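Local atomic coordinates of Two-component system response regulator (Bacteroides fragilis, PDB entry 2QR3), a protein that probably regulates transcription in response to phosphorylation of its receiver domain, the part described here, with ATP and DNA binding expected of the rest of the full-length protein. Residues 5-10 / 41-46; 13-18 / 107-112; 25-30 / 115-120; 48-53 / 122-127; 72-77 / 81-86. All blocks are in the same frame, centred on the assembly; numbering follows the deposited sequence. Where two conformers were deposited one is given.

Contact 1: residues 5-10 / 41-46; sequences TIIIVD and TVLREE
In the alternating beta-alpha fold of the receiver domain, Ile7 of strand 5-9 meets Val42 and Leu43 of helix 36-45, which lies over one face of the parallel sheet. At its apolar end the contact turns on one methyl. Ile7 CD1 reaches Val42 CG2 at 3.5 Å, and it also touches Leu43 CD2 at 3.7 Å, so the end of the isoleucine fits against two successive residues of the helix. Its CG1 branch lies opposite the carbonyl carbon (chi1 -63°), and a nearly straight second torsion (164°) then sends CD1 out to the helix. The Ile7 and Leu43 side chains meet at about a right angle, whereas Val42 leans across the isoleucine at a slant. Farther along, Thr5 turns its CB to the backbone oxygen Glu46 O at 3.7 Å, a van der Waals approach. The carboxylate of Glu46 has its polar partner elsewhere: OE1 forms a salt bridge with Lys29 of the neighbouring edge strand. At the other end of strand 5-9, Asp10 pairs with Lys109 and lies close to Asp54, the predicted phosphorylation site. An aliphatic strand with a helix laid over it and acidic residues at its C-terminal end is characteristic of the CheY-like receiver fold.

Contact 2: residues 13-18 / 107-112; sequences KGVLTA and VVKPWD
Val15, Trp111 and Lys109 bury the most surface where helix 13-23 faces the end of strand 105-109. Val15 and Lys109 reach toward each other tip to tip, with the methyl Val15 CG2 4.2 Å from the ammonium nitrogen Lys109 NZ. The lysine gets there because its chain stays extended beyond CG (chi3 158°). That nitrogen has its charged partner in Asp10, with which it forms a salt bridge, and the methyl of Val15 only flanks it. A lysine at the end of this strand, followed by a proline with a cis peptide bond, is a hallmark of receiver domains. The pair Lys109-Pro110 fits that pattern and places the ammonium group beside the acidic residues around the predicted phosphorylation site Asp54. Just past the proline, Trp111 turns back toward the helix. Its CG stands between the backbone N and the carbonyl carbon (chi1 64°), and the benzene part of the indole swings to Ala18. Ala18 CB meets the edge of the ring, near its plane, at 4.0 Å from Trp111 CZ2. The indole also meets the ring of Phe86, with the planes at about 50°, and it also touches Leu116 of helix 113-124, the helix that Asp112 caps through a bond to Lys115 N.

Contact 3: residues 25-30 / 115-120; sequences NHFSKV and KLLETL
On the helix that brings Leu117 and Leu120 to His26 and Phe27, Lys115 O is gripped twice: Thr119 N and Thr119 OG1 both donate to it, each at 2.9 Å, from opposite faces of its carbonyl plane. No hydrogen bond crosses the contact itself. Leu117 CD2 sits over one face of the His26 imidazole, 3.5 Å from the ring centroid and 21° off the normal, a CH-pi approach shifted toward the NE2 side, where Leu117 CD2 is 3.3 Å from His26 NE2. The other methyl, Leu117 CD1, lies 3.7 Å from His26 CG. In Leu117 a chi1 of 175° carries CG toward the ring, and a chi2 of 56° turns both methyls onto it. Beside it, Phe27 CZ comes within 4.2 Å of Leu120 CB, the two side chains meeting at about a right angle. The loop before edge strand 29-33 thus closes over helix 113-124; Leu23 of helix 13-23 touches both leucines, while Ile6 of strand 5-9 packs against Phe27.

Contact 4: residues 48-53 / 122-127; sequences PEVVLL and NAASQA
Val50, near the start of the central strand 48-54, presses its whole side chain on two consecutive alanines of helix 113-124. Its CB already lies 4.1 Å from Ala124 CB. From there the branches part: Val50 CG1, standing between the backbone N and the carbonyl carbon (chi1 61°), stays on Ala124, with the same 4.1 Å to Ala124 CB, whereas Val50 CG2 points to the preceding residue and meets Ala123 CB at 3.9 Å. Each methyl of the valine therefore has an alanine methyl of its own. With only methyl groups on the helix here, the backbones come near, the CA atoms of Val50 and Ala124 5.4 Å apart. The residue before, Glu49, sits where the chain turns a corner into the strand. Its CB is 4.3 Å from Ala124 CB, and its extended chain runs on beside the end of the helix until Glu49 OE1 lies 3.9 Å from Ala124 O. That approach is not a hydrogen bond, and the carboxylate is held from elsewhere, OE2 accepting from Gly4 N near the chain start. With no hydrogen bond crossing between the segments, the join rests on methyl-to-methyl dispersion, beside a carboxylate whose polar partner belongs to neither of them.

Contact 5: residues 72-77 / 81-86; sequences HEIKRQ and LPVVLF
Lys75 curls its side chain back to Leu81, in the loop just before strand 83-88. Its chain bends twice (chi2 -57°, chi3 -75°), so that NZ comes round to donate a hydrogen bond to Leu81 O at 2.7 Å. The nitrogen stands well above the carbonyl plane. A water continues the link: it accepts from Lys75 NZ at 2.7 Å and from Val83 N at 3.1 Å, so the first backbone N-H of the strand is also occupied. On the way Lys75 CD passes Val83 CG2 at 3.9 Å, the two side chains sliding by in opposite directions. The neighbouring Ile74 supplies the apolar half. With chi1 at -66° its CG2 branch points away from its own backbone N and faces both partners, packing on Val83 CG2 at 3.7 Å and on Leu81 CD2 at 4.0 Å at a slant. Helix 67-77 is thus tied to strand 83-88, which follows it, while Leu81 also leans on Val51 of the adjoining strand 48-54 and on Leu43 of helix 36-45.

All five contacts lie on or beside one parallel sheet, ordered 29-33, 5-9, 48-54, 83-88, 105-109. Contacts 1 and 5, whose centres lie about 11 Å apart, pack helices 36-45 and 67-77 on one face; contacts 2, 3 and 4 involve helices 13-23 and 113-124 on the other. Contacts 3 and 4 share helix 113-124, with centres about 9 Å apart, whereas contacts 2 and 5 have centres about 19 Å apart, on opposite sides of the chain's centre. Along the chain contact 5 is nested inside contacts 2, 3 and 4, and contact 1 crosses contacts 2 and 3. The last helix thereby packs on the central strand 48-54 and on the loop before strand 29-33, completing a compact receiver domain.

Contact 1: residues 5-10 / 41-46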
# COMPACT_ATOMS: atom_id res chain seq x y z
N THR A 5 11.50 4.87 -0.85
CA THR A 5 10.48 4.78 -1.86
C THR A 5 9.21 4.16 -1.29
O THR A 5 9.28 3.25 -0.47
CB THR A 5 11.03 3.94 -3.04
OG1 THR A 5 12.16 4.65 -3.61
CG2 THR A 5 9.96 3.75 -4.10
N ILE A 6 8.05 4.66 -1.73
CA ILE A 6 6.75 4.01 -1.45
C ILE A 6 6.09 3.64 -2.76
O ILE A 6 6.20 4.39 -3.74
CB ILE A 6 5.81 4.92 -0.66
CG1 ILE A 6 4.50 4.18 -0.31
CG2 ILE A 6 5.51 6.24 -1.38
CD1 ILE A 6 3.66 4.92 0.79
N ILE A 7 5.43 2.49 -2.81
CA ILE A 7 4.68 2.08 -4.00
C ILE A 7 3.18 2.14 -3.59
O ILE A 7 2.78 1.60 -2.56
CB ILE A 7 5.06 0.65 -4.44
CG1 ILE A 7 6.54 0.60 -4.87
CG2 ILE A 7 4.16 0.12 -5.59
CD1 ILE A 7 7.02 -0.80 -4.93
N ILE A 8 2.37 2.81 -4.42
CA ILE A 8 0.92 2.83 -4.25
C ILE A 8 0.26 2.06 -5.39
O ILE A 8 0.52 2.35 -6.58
CB ILE A 8 0.40 4.29 -4.16
CG1 ILE A 8 1.14 5.02 -3.02
CG2 ILE A 8 -1.08 4.31 -3.84
CD1 ILE A 8 2.22 5.81 -3.54
N VAL A 9 -0.59 1.10 -5.03
CA VAL A 9 -1.18 0.18 -5.98
C VAL A 9 -2.68 0.39 -5.85
O VAL A 9 -3.28 0.09 -4.81
CB VAL A 9 -0.83 -1.30 -5.61
CG1 VAL A 9 -1.42 -2.27 -6.64
CG2 VAL A 9 0.71 -1.51 -5.43
N ASP A 10 -3.31 0.89 -6.91
CA ASP A 10 -4.77 1.14 -6.84
C ASP A 10 -5.33 1.17 -8.26
O ASP A 10 -4.66 1.63 -9.19
CB ASP A 10 -5.03 2.47 -6.12
CG ASP A 10 -6.46 2.56 -5.53
OD1 ASP A 10 -7.44 2.61 -6.31
OD2 ASP A 10 -6.61 2.57 -4.27
N THR A 41 8.02 -5.58 -11.30
CA THR A 41 9.28 -4.88 -11.65
C THR A 41 9.71 -3.94 -10.52
O THR A 41 10.83 -4.03 -10.01
CB THR A 41 9.13 -4.10 -12.96
OG1 THR A 41 8.64 -4.97 -13.97
CG2 THR A 41 10.48 -3.46 -13.39
N VAL A 42 8.81 -3.07 -10.09
CA VAL A 42 9.16 -2.08 -9.08
C VAL A 42 9.53 -2.70 -7.74
O VAL A 42 10.43 -2.20 -7.08
CB VAL A 42 8.09 -0.93 -8.96
CG1 VAL A 42 7.80 -0.33 -10.37
CG2 VAL A 42 6.83 -1.43 -8.37
N LEU A 43 8.86 -3.78 -7.32
CA LEU A 43 9.21 -4.45 -6.07
C LEU A 43 10.66 -4.96 -6.08
O LEU A 43 11.33 -4.94 -5.05
CB LEU A 43 8.27 -5.63 -5.78
CG LEU A 43 6.82 -5.28 -5.47
CD1 LEU A 43 5.98 -6.57 -5.33
CD2 LEU A 43 6.71 -4.42 -4.22
N ARG A 44 11.10 -5.42 -7.24
CA ARG A 44 12.44 -5.99 -7.40
C ARG A 44 13.51 -4.90 -7.43
O ARG A 44 14.57 -5.03 -6.80
CB ARG A 44 12.56 -6.78 -8.70
CG ARG A 44 13.91 -7.58 -8.76
CD ARG A 44 14.11 -8.42 -10.02
NE ARG A 44 12.97 -9.31 -10.21
CZ ARG A 44 12.01 -9.04 -11.08
NH1 ARG A 44 12.13 -7.97 -11.85
NH2 ARG A 44 10.96 -9.86 -11.17
N GLU A 45 13.22 -3.84 -8.18
CA GLU A 45 14.22 -2.85 -8.53
C GLU A 45 14.27 -1.62 -7.65
O GLU A 45 15.31 -0.94 -7.60
CB GLU A 45 13.97 -2.37 -9.94
CG GLU A 45 14.15 -3.46 -10.98
CD GLU A 45 14.04 -2.90 -12.39
OE1 GLU A 45 13.75 -1.69 -12.54
OE2 GLU A 45 14.24 -3.69 -13.34
N GLU A 46 13.16 -1.30 -6.97
CA GLU A 46 13.04 0.00 -6.31
C GLU A 46 13.25 0.07 -4.80
O GLU A 46 13.09 1.15 -4.21
CB GLU A 46 11.72 0.65 -6.69
CG GLU A 46 11.56 0.89 -8.18
CD GLU A 46 12.43 2.02 -8.72
OE1 GLU A 46 12.89 2.88 -7.93
OE2 GLU A 46 12.64 2.03 -9.95

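Contact 2: residues 13-18 / 107-112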
# COMPACT_ATOMS: atom_id res chain seq x y z
N LYS A 13 -7.43 5.76 -10.71
CA LYS A 13 -6.35 6.69 -11.06
C LYS A 13 -6.44 7.96 -10.24
O LYS A 13 -5.41 8.58 -9.95
CB LYS A 13 -6.31 6.97 -12.58
CG LYS A 13 -5.61 5.83 -13.37
CD LYS A 13 -6.50 4.61 -13.56
CE LYS A 13 -5.70 3.35 -13.82
NZ LYS A 13 -6.66 2.20 -13.90
N GLY A 14 -7.64 8.34 -9.82
CA GLY A 14 -7.82 9.57 -9.02
C GLY A 14 -7.23 9.41 -7.64
O GLY A 14 -6.70 10.36 -7.06
N VAL A 15 -7.31 8.19 -7.12
CA VAL A 15 -6.74 7.91 -5.78
C VAL A 15 -5.23 8.05 -5.90
O VAL A 15 -4.58 8.71 -5.08
CB VAL A 15 -7.17 6.51 -5.27
CG1 VAL A 15 -6.32 6.04 -4.07
CG2 VAL A 15 -8.67 6.53 -4.90
N LEU A 16 -4.67 7.49 -6.98
CA LEU A 16 -3.23 7.62 -7.24
C LEU A 16 -2.80 9.08 -7.36
O LEU A 16 -1.82 9.50 -6.76
CB LEU A 16 -2.86 6.86 -8.51
CG LEU A 16 -3.10 5.35 -8.45
CD1 LEU A 16 -2.68 4.75 -9.77
CD2 LEU A 16 -2.30 4.76 -7.25
N THR A 17 -3.54 9.86 -8.14
CA THR A 17 -3.29 11.31 -8.23
C THR A 17 -3.28 11.96 -6.85
O THR A 17 -2.35 12.70 -6.51
CB THR A 17 -4.32 11.98 -9.18
OG1 THR A 17 -4.18 11.43 -10.50
CG2 THR A 17 -4.14 13.50 -9.27
N ALA A 18 -4.30 11.68 -6.04
CA ALA A 18 -4.43 12.32 -4.73
C ALA A 18 -3.31 11.88 -3.80
O ALA A 18 -2.74 12.68 -3.09
CB ALA A 18 -5.77 12.00 -4.10
N VAL A 107 -5.70 1.53 6.21
CA VAL A 107 -6.23 2.89 6.20
C VAL A 107 -7.57 2.80 5.48
O VAL A 107 -7.68 2.16 4.46
CB VAL A 107 -5.30 3.85 5.41
CG1 VAL A 107 -5.89 5.30 5.41
CG2 VAL A 107 -3.89 3.84 6.01
N VAL A 108 -8.61 3.40 6.05
CA VAL A 108 -9.94 3.29 5.44
C VAL A 108 -10.15 4.47 4.49
O VAL A 108 -9.62 5.54 4.74
CB VAL A 108 -11.03 3.25 6.52
CG1 VAL A 108 -12.39 3.20 5.88
CG2 VAL A 108 -10.87 2.00 7.40
N LYS A 109 -10.88 4.25 3.40
CA LYS A 109 -11.30 5.33 2.50
C LYS A 109 -12.81 5.58 2.76
O LYS A 109 -13.54 4.64 2.98
CB LYS A 109 -11.19 4.91 1.05
CG LYS A 109 -9.87 4.38 0.57
CD LYS A 109 -10.09 3.68 -0.78
CE LYS A 109 -8.80 3.59 -1.60
NZ LYS A 109 -8.91 2.88 -2.93
N PRO A 110 -13.27 6.85 2.74
CA PRO A 110 -12.47 8.06 2.55
C PRO A 110 -11.54 8.23 3.73
O PRO A 110 -11.93 8.00 4.89
CB PRO A 110 -13.53 9.18 2.50
CG PRO A 110 -14.71 8.62 3.25
CD PRO A 110 -14.71 7.16 2.94
N TRP A 111 -10.30 8.61 3.45
CA TRP A 111 -9.27 8.73 4.46
C TRP A 111 -9.17 10.13 5.07
O TRP A 111 -9.76 11.10 4.56
CB TRP A 111 -7.90 8.33 3.85
CG TRP A 111 -7.43 9.22 2.77
CD1 TRP A 111 -6.59 10.27 2.91
CD2 TRP A 111 -7.74 9.13 1.36
NE1 TRP A 111 -6.38 10.88 1.68
CE2 TRP A 111 -7.06 10.19 0.71
CE3 TRP A 111 -8.53 8.27 0.58
CZ2 TRP A 111 -7.15 10.42 -0.66
CZ3 TRP A 111 -8.61 8.49 -0.80
CH2 TRP A 111 -7.93 9.56 -1.41
N ASP A 112 -8.45 10.21 6.18
CA ASP A 112 -8.05 11.47 6.74
C ASP A 112 -6.61 11.67 6.29
O ASP A 112 -5.80 10.73 6.37
CB ASP A 112 -8.18 11.46 8.28
CG ASP A 112 -7.53 12.67 8.92
OD1 ASP A 112 -8.21 13.71 9.09
OD2 ASP A 112 -6.30 12.61 9.20

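Contact 3: residues 25-30 / 115-120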
# COMPACT_ATOMS: atom_id res chain seq x y z
N ASN A 25 6.09 14.87 -0.76
CA ASN A 25 7.04 15.69 -0.04
C ASN A 25 7.55 15.09 1.25
O ASN A 25 8.26 15.75 2.03
CB ASN A 25 6.48 17.10 0.17
CG ASN A 25 7.05 18.06 -0.82
OD1 ASN A 25 6.42 18.35 -1.84
ND2 ASN A 25 8.29 18.49 -0.58
N HIS A 26 7.22 13.81 1.44
CA HIS A 26 7.68 13.05 2.58
C HIS A 26 8.61 11.94 2.16
O HIS A 26 9.71 11.79 2.72
CB HIS A 26 6.51 12.54 3.40
CG HIS A 26 5.82 13.61 4.18
ND1 HIS A 26 4.96 14.51 3.58
CD2 HIS A 26 5.93 13.99 5.47
CE1 HIS A 26 4.54 15.38 4.49
NE2 HIS A 26 5.11 15.08 5.64
N PHE A 27 8.21 11.17 1.16
CA PHE A 27 9.01 10.07 0.67
C PHE A 27 9.92 10.56 -0.44
O PHE A 27 9.57 11.50 -1.15
CB PHE A 27 8.12 8.91 0.17
CG PHE A 27 7.38 8.20 1.27
CD1 PHE A 27 7.87 7.03 1.81
CD2 PHE A 27 6.19 8.72 1.77
CE1 PHE A 27 7.17 6.37 2.87
CE2 PHE A 27 5.49 8.08 2.79
CZ PHE A 27 5.99 6.90 3.34
N SER A 28 11.07 9.92 -0.60
CA SER A 28 12.02 10.29 -1.66
C SER A 28 11.46 10.04 -3.05
O SER A 28 11.75 10.79 -3.98
CB SER A 28 13.34 9.51 -1.50
OG SER A 28 13.96 9.91 -0.29
N LYS A 29 10.65 8.98 -3.17
CA LYS A 29 10.04 8.63 -4.45
C LYS A 29 8.67 8.03 -4.17
O LYS A 29 8.52 7.19 -3.27
CB LYS A 29 10.90 7.57 -5.13
CG LYS A 29 10.64 7.32 -6.59
CD LYS A 29 11.77 6.42 -7.09
CE LYS A 29 11.80 6.29 -8.60
NZ LYS A 29 12.99 5.47 -9.03
N VAL A 30 7.68 8.46 -4.94
CA VAL A 30 6.34 7.90 -4.85
C VAL A 30 6.05 7.27 -6.20
O VAL A 30 5.94 7.98 -7.20
CB VAL A 30 5.30 8.98 -4.52
CG1 VAL A 30 3.93 8.37 -4.49
CG2 VAL A 30 5.60 9.64 -3.15
N LYS A 115 -3.85 11.14 9.06
CA LYS A 115 -3.85 9.73 9.44
C LYS A 115 -3.21 8.84 8.36
O LYS A 115 -2.47 7.91 8.67
CB LYS A 115 -5.28 9.25 9.72
CG LYS A 115 -5.37 8.06 10.67
CD LYS A 115 -6.83 7.66 10.99
CE LYS A 115 -6.89 6.61 12.09
NZ LYS A 115 -8.29 6.18 12.47
N LEU A 116 -3.49 9.12 7.09
CA LEU A 116 -2.92 8.33 6.00
C LEU A 116 -1.41 8.44 6.05
O LEU A 116 -0.71 7.44 6.02
CB LEU A 116 -3.46 8.81 4.63
CG LEU A 116 -2.78 8.27 3.39
CD1 LEU A 116 -2.95 6.75 3.24
CD2 LEU A 116 -3.30 8.97 2.13
N LEU A 117 -0.91 9.67 6.15
CA LEU A 117 0.54 9.88 6.16
C LEU A 117 1.16 9.17 7.35
O LEU A 117 2.18 8.48 7.22
CB LEU A 117 0.88 11.38 6.18
CG LEU A 117 2.37 11.75 6.30
CD1 LEU A 117 3.27 11.13 5.20
CD2 LEU A 117 2.47 13.28 6.34
N GLU A 118 0.54 9.36 8.51
CA GLU A 118 1.06 8.83 9.76
C GLU A 118 1.13 7.33 9.78
O GLU A 118 2.14 6.77 10.23
CB GLU A 118 0.27 9.37 10.95
CG GLU A 118 0.54 10.87 11.10
CD GLU A 118 0.15 11.42 12.46
OE1 GLU A 118 -0.58 10.74 13.22
OE2 GLU A 118 0.59 12.56 12.74
N THR A 119 0.08 6.68 9.28
CA THR A 119 0.06 5.20 9.16
C THR A 119 1.20 4.73 8.28
O THR A 119 1.85 3.74 8.61
CB THR A 119 -1.30 4.71 8.65
OG1 THR A 119 -2.33 5.11 9.58
CG2 THR A 119 -1.34 3.19 8.45
N LEU A 120 1.44 5.45 7.17
CA LEU A 120 2.46 5.01 6.21
C LEU A 120 3.86 5.25 6.77
O LEU A 120 4.71 4.40 6.67
CB LEU A 120 2.29 5.72 4.86
CG LEU A 120 1.06 5.24 4.11
CD1 LEU A 120 0.71 6.26 2.96
CD2 LEU A 120 1.24 3.80 3.57

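Contact 4: residues 48-53 / 122-127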
# COMPACT_ATOMS: atom_id res chain seq x y z
N PRO A 48 11.48 -0.71 -2.11
CA PRO A 48 10.43 0.02 -1.41
C PRO A 48 10.49 -0.15 0.09
O PRO A 48 10.89 -1.21 0.57
CB PRO A 48 9.15 -0.61 -1.96
CG PRO A 48 9.54 -1.97 -2.38
CD PRO A 48 10.93 -1.78 -2.96
N GLU A 49 10.10 0.89 0.82
CA GLU A 49 9.99 0.84 2.27
C GLU A 49 8.60 0.44 2.77
O GLU A 49 8.46 -0.02 3.89
CB GLU A 49 10.42 2.17 2.88
CG GLU A 49 11.96 2.14 3.04
CD GLU A 49 12.54 3.39 3.60
OE1 GLU A 49 12.04 3.87 4.64
OE2 GLU A 49 13.54 3.88 3.02
N VAL A 50 7.59 0.62 1.93
CA VAL A 50 6.22 0.25 2.29
C VAL A 50 5.41 0.21 0.96
O VAL A 50 5.81 0.88 -0.01
CB VAL A 50 5.63 1.25 3.34
CG1 VAL A 50 5.58 2.64 2.80
CG2 VAL A 50 4.23 0.80 3.84
N VAL A 51 4.33 -0.58 0.94
CA VAL A 51 3.42 -0.63 -0.20
C VAL A 51 2.06 -0.28 0.36
O VAL A 51 1.65 -0.84 1.39
CB VAL A 51 3.34 -2.05 -0.83
CG1 VAL A 51 2.33 -2.07 -2.02
CG2 VAL A 51 4.71 -2.49 -1.36
N LEU A 52 1.35 0.65 -0.29
CA LEU A 52 -0.07 0.91 0.03
C LEU A 52 -0.89 0.18 -1.03
O LEU A 52 -0.80 0.51 -2.23
CB LEU A 52 -0.38 2.43 -0.00
CG LEU A 52 -1.84 2.82 0.32
CD1 LEU A 52 -2.25 2.31 1.73
CD2 LEU A 52 -1.99 4.35 0.23
N LEU A 53 -1.66 -0.82 -0.59
CA LEU A 53 -2.35 -1.75 -1.49
C LEU A 53 -3.89 -1.67 -1.40
O LEU A 53 -4.51 -1.98 -0.36
CB LEU A 53 -1.90 -3.20 -1.22
CG LEU A 53 -2.56 -4.34 -2.02
CD1 LEU A 53 -2.22 -4.25 -3.52
CD2 LEU A 53 -2.09 -5.69 -1.41
N ASN A 122 4.66 5.36 9.97
CA ASN A 122 4.83 4.34 11.01
C ASN A 122 5.12 2.96 10.42
O ASN A 122 5.98 2.24 10.90
CB ASN A 122 3.64 4.32 11.97
CG ASN A 122 3.54 5.59 12.83
OD1 ASN A 122 4.44 6.43 12.83
ND2 ASN A 122 2.43 5.74 13.56
N ALA A 123 4.41 2.59 9.34
CA ALA A 123 4.62 1.27 8.74
C ALA A 123 6.02 1.13 8.18
O ALA A 123 6.61 0.04 8.23
CB ALA A 123 3.58 0.99 7.64
N ALA A 124 6.54 2.24 7.65
CA ALA A 124 7.85 2.32 7.03
C ALA A 124 8.95 2.54 8.08
O ALA A 124 10.15 2.48 7.75
CB ALA A 124 7.87 3.45 6.05
N SER A 125 8.54 2.81 9.32
CA SER A 125 9.45 3.11 10.44
C SER A 125 9.31 2.11 11.58
O SER A 125 9.31 2.49 12.77
CB SER A 125 9.19 4.52 10.98
OG SER A 125 9.34 5.49 9.94
N GLN A 126 9.18 0.83 11.25
CA GLN A 126 9.22 -0.16 12.31
C GLN A 126 10.64 -0.66 12.53
O GLN A 126 11.44 -0.64 11.60
CB GLN A 126 8.23 -1.29 12.07
CG GLN A 126 6.79 -0.81 12.22
CD GLN A 126 6.54 -0.05 13.54
OE1 GLN A 126 6.48 1.18 13.56
NE2 GLN A 126 6.38 -0.79 14.64
N ALA A 127 10.96 -1.07 13.76
CA ALA A 127 12.28 -1.59 14.09
C ALA A 127 12.69 -2.74 13.17
O ALA A 127 13.75 -2.69 12.51
CB ALA A 127 12.32 -2.03 15.56

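Contact 5: residues 72-77 / 81-86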
# COMPACT_ATOMS: atom_id res chain seq x y z
N HIS A 72 -0.69 -11.54 -0.06
CA HIS A 72 -0.04 -12.81 0.20
C HIS A 72 1.15 -12.99 -0.74
O HIS A 72 2.20 -13.48 -0.34
CB HIS A 72 -1.04 -13.94 0.02
CG HIS A 72 -0.55 -15.24 0.54
ND1 HIS A 72 -0.45 -15.51 1.89
CD2 HIS A 72 -0.12 -16.36 -0.10
CE1 HIS A 72 0.03 -16.74 2.06
NE2 HIS A 72 0.24 -17.27 0.87
N GLU A 73 0.96 -12.61 -1.99
CA GLU A 73 1.99 -12.84 -3.00
C GLU A 73 3.17 -11.93 -2.75
O GLU A 73 4.32 -12.34 -2.85
CB GLU A 73 1.42 -12.66 -4.40
CG GLU A 73 0.42 -13.76 -4.76
CD GLU A 73 1.02 -15.17 -4.61
OE1 GLU A 73 2.21 -15.36 -4.95
OE2 GLU A 73 0.29 -16.05 -4.11
N ILE A 74 2.90 -10.68 -2.38
CA ILE A 74 3.98 -9.78 -2.01
C ILE A 74 4.74 -10.33 -0.81
O ILE A 74 5.97 -10.37 -0.82
CB ILE A 74 3.45 -8.36 -1.69
CG1 ILE A 74 2.87 -7.70 -2.96
CG2 ILE A 74 4.51 -7.55 -0.98
CD1 ILE A 74 2.08 -6.36 -2.68
N LYS A 75 4.04 -10.78 0.24
CA LYS A 75 4.73 -11.26 1.44
C LYS A 75 5.50 -12.56 1.17
O LYS A 75 6.50 -12.85 1.82
CB LYS A 75 3.77 -11.46 2.62
CG LYS A 75 2.97 -10.20 3.03
CD LYS A 75 3.83 -8.99 3.40
CE LYS A 75 4.47 -9.17 4.76
NZ LYS A 75 5.16 -7.95 5.24
N ARG A 76 5.04 -13.33 0.20
CA ARG A 76 5.71 -14.58 -0.15
C ARG A 76 7.15 -14.33 -0.59
O ARG A 76 8.07 -15.05 -0.21
CB ARG A 76 4.94 -15.27 -1.27
CG ARG A 76 5.27 -16.75 -1.43
CD ARG A 76 4.81 -17.25 -2.81
NE ARG A 76 3.36 -17.36 -2.97
CZ ARG A 76 2.62 -18.41 -2.60
NH1 ARG A 76 3.17 -19.47 -1.98
NH2 ARG A 76 1.31 -18.39 -2.83
N GLN A 77 7.33 -13.30 -1.42
CA GLN A 77 8.64 -12.96 -1.96
C GLN A 77 9.41 -11.94 -1.12
O GLN A 77 10.65 -12.00 -1.05
CB GLN A 77 8.46 -12.39 -3.36
CG GLN A 77 9.79 -12.08 -4.05
CD GLN A 77 10.49 -13.33 -4.47
OE1 GLN A 77 9.84 -14.32 -4.86
NE2 GLN A 77 11.82 -13.33 -4.38
N LEU A 81 8.74 -6.72 3.81
CA LEU A 81 8.24 -5.47 3.23
C LEU A 81 6.86 -5.14 3.81
O LEU A 81 5.92 -5.92 3.63
CB LEU A 81 8.13 -5.64 1.70
CG LEU A 81 7.44 -4.52 0.92
CD1 LEU A 81 8.13 -3.18 1.21
CD2 LEU A 81 7.48 -4.84 -0.55
N PRO A 82 6.73 -4.02 4.57
CA PRO A 82 5.41 -3.69 5.14
C PRO A 82 4.38 -3.41 4.04
O PRO A 82 4.69 -2.67 3.10
CB PRO A 82 5.67 -2.38 5.90
CG PRO A 82 7.15 -2.46 6.25
CD PRO A 82 7.78 -3.09 5.04
N VAL A 83 3.20 -4.01 4.18
CA VAL A 83 2.09 -3.75 3.26
C VAL A 83 0.93 -3.20 4.06
O VAL A 83 0.50 -3.83 5.06
CB VAL A 83 1.64 -5.06 2.55
CG1 VAL A 83 0.40 -4.75 1.67
CG2 VAL A 83 2.77 -5.62 1.68
N VAL A 84 0.46 -2.02 3.66
CA VAL A 84 -0.68 -1.39 4.32
C VAL A 84 -1.87 -1.50 3.35
O VAL A 84 -1.74 -1.08 2.21
CB VAL A 84 -0.37 0.09 4.64
CG1 VAL A 84 -1.63 0.80 5.23
CG2 VAL A 84 0.82 0.19 5.63
N LEU A 85 -2.99 -2.06 3.79
CA LEU A 85 -4.19 -2.18 2.94
C LEU A 85 -4.97 -0.87 2.94
O LEU A 85 -5.06 -0.19 3.97
CB LEU A 85 -5.07 -3.33 3.47
CG LEU A 85 -4.38 -4.70 3.36
CD1 LEU A 85 -5.19 -5.72 4.13
CD2 LEU A 85 -4.23 -5.12 1.86
N PHE A 86 -5.55 -0.51 1.78
CA PHE A 86 -6.31 0.74 1.62
C PHE A 86 -7.72 0.24 1.33
O PHE A 86 -7.97 -0.36 0.27
CB PHE A 86 -5.74 1.51 0.42
CG PHE A 86 -5.93 3.01 0.48
CD1 PHE A 86 -6.40 3.67 1.60
CD2 PHE A 86 -5.53 3.78 -0.62
CE1 PHE A 86 -6.53 5.08 1.64
CE2 PHE A 86 -5.64 5.19 -0.59
CZ PHE A 86 -6.14 5.83 0.53
O HOH W 1 3.10 -6.45 6.08